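Local coordinates for 3-hydroxyisobutyryl-CoA hydrolase (Mycobacterium thermoresistibile, PDB 4HDT), which probably hydrolyses 3-hydroxy-2-methylpropanoyl-CoA to 3-hydroxy-2-methylpropanoate and free CoA, and belongs to the crotonase-like enoyl-CoA hydratase/isomerase family, at residues Ile181-Ala186 with Ser221-Gln226. Numbering follows the deposited sequence. Where two conformers were deposited one is given.
Sequences IVMGFA and SPLAEQ
Val182 faces the start of the short, weakly bonded helix 222-225 with its two methyl groups divided between two residues. Val182 CG2 lies 3.7 Å from Ser221 CB, while Val182 CG1, anti to the backbone N (chi1 159°), lies 4.2 Å from Ala224 CB. A second apolar touch is conditional: in one of two deposited conformers of Met183, CE comes 3.6 Å from Leu223 CD2, the two side chains then crossing at about a right angle. Phe175 and Leu164 also pack on Met183.

No hydrogen bond joins the two segments themselves, but Asp179 OD1, about one turn back on helix 177-183, bonds both Ser221 OG and Leu223 N. Ser221 is the N-cap of helix 222-225: its OG accepts from Ala224 N at 3.0 Å, nearly straight at 165°. At the C-terminal end of helix 177-183, Gly184 turns to positive phi (84°) in a Schellman motif, and the 3.2 Å bond from Gly184 N to Ile181 O is one of its two bonds back into the last turn.

The contact thus joins the C-terminal end of helix 177-183 to the N-terminus of helix 222-225 in the crotonase-like fold, away from the zinc sites. With just 164 Å² buried between the segments, the direct touch is a few apolar contacts, that of Met183 dependent on its conformer, while Asp179 supplies the polar link from one helix to the other's start.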
# COMPACT_ATOMS: atom_id res chain seq x y z
N ILE A 181 11.51 -4.20 5.17
CA ILE A 181 12.37 -3.40 6.06
C ILE A 181 13.42 -2.66 5.21
O ILE A 181 13.67 -1.46 5.40
CB ILE A 181 13.01 -4.29 7.14
CG1 ILE A 181 11.89 -4.83 8.05
CG2 ILE A 181 14.06 -3.52 7.94
CD1 ILE A 181 12.37 -5.92 9.00
N VAL A 182 14.03 -3.35 4.24
CA VAL A 182 15.00 -2.69 3.36
C VAL A 182 14.37 -1.49 2.60
O VAL A 182 14.98 -0.44 2.44
CB VAL A 182 15.62 -3.75 2.38
CG1 VAL A 182 16.23 -3.09 1.15
CG2 VAL A 182 16.60 -4.63 3.14
N MET A 183 13.10 -1.65 2.21
CA MET A 183 12.48 -0.61 1.41
C MET A 183 11.87 0.52 2.24
O MET A 183 11.41 1.50 1.67
CB MET A 183 11.47 -1.18 0.42
CG MET A 183 12.16 -1.66 -0.88
SD MET A 183 10.94 -1.78 -2.21
CE MET A 183 10.05 -3.07 -1.39
N GLY A 184 11.91 0.41 3.57
CA GLY A 184 11.37 1.47 4.41
C GLY A 184 9.89 1.38 4.64
O GLY A 184 9.27 2.34 5.08
N PHE A 185 9.34 0.19 4.38
CA PHE A 185 7.89 -0.07 4.61
C PHE A 185 7.62 -0.66 6.00
O PHE A 185 6.47 -0.77 6.45
CB PHE A 185 7.33 -1.04 3.56
CG PHE A 185 7.00 -0.42 2.22
CD1 PHE A 185 7.96 0.24 1.46
CD2 PHE A 185 5.73 -0.53 1.67
CE1 PHE A 185 7.69 0.77 0.22
CE2 PHE A 185 5.44 0.02 0.41
CZ PHE A 185 6.42 0.66 -0.34
N ALA A 186 8.69 -1.08 6.68
CA ALA A 186 8.57 -1.66 8.02
C ALA A 186 9.88 -1.47 8.77
O ALA A 186 10.89 -1.14 8.16
CB ALA A 186 8.19 -3.14 7.94
N SER A 221 17.51 -10.22 2.51
CA SER A 221 16.53 -9.62 1.59
C SER A 221 16.88 -9.99 0.14
O SER A 221 17.89 -9.54 -0.40
CB SER A 221 16.48 -8.10 1.76
OG SER A 221 15.86 -7.42 0.67
N PRO A 222 16.05 -10.81 -0.52
CA PRO A 222 16.35 -11.04 -1.93
C PRO A 222 16.23 -9.79 -2.77
O PRO A 222 16.95 -9.61 -3.73
CB PRO A 222 15.29 -12.08 -2.34
CG PRO A 222 14.69 -12.58 -1.08
CD PRO A 222 14.84 -11.52 -0.07
N LEU A 223 15.34 -8.87 -2.40
CA LEU A 223 15.28 -7.65 -3.17
C LEU A 223 16.57 -6.84 -3.10
O LEU A 223 17.03 -6.28 -4.11
CB LEU A 223 14.06 -6.80 -2.72
CG LEU A 223 13.36 -6.01 -3.78
CD1 LEU A 223 13.06 -6.83 -5.01
CD2 LEU A 223 12.04 -5.50 -3.18
N ALA A 224 17.16 -6.73 -1.91
CA ALA A 224 18.44 -6.05 -1.74
C ALA A 224 19.52 -6.66 -2.63
O ALA A 224 20.33 -5.94 -3.19
CB ALA A 224 18.88 -6.04 -0.29
N GLU A 225 19.53 -7.98 -2.74
CA GLU A 225 20.51 -8.63 -3.62
C GLU A 225 20.28 -8.33 -5.11
O GLU A 225 21.23 -8.51 -5.89
CB GLU A 225 20.48 -10.13 -3.38
CG GLU A 225 20.91 -10.49 -1.97
CD GLU A 225 21.16 -11.98 -1.79
OE1 GLU A 225 21.09 -12.73 -2.78
OE2 GLU A 225 21.43 -12.39 -0.63
N GLN A 226 19.07 -7.97 -5.50
CA GLN A 226 18.75 -7.63 -6.90
C GLN A 226 19.01 -6.17 -7.23
O GLN A 226 18.73 -5.76 -8.34
CB GLN A 226 17.29 -7.92 -7.24
CG GLN A 226 16.77 -9.29 -6.86
CD GLN A 226 17.75 -10.38 -7.14
OE1 GLN A 226 18.21 -10.55 -8.28
NE2 GLN A 226 18.07 -11.17 -6.11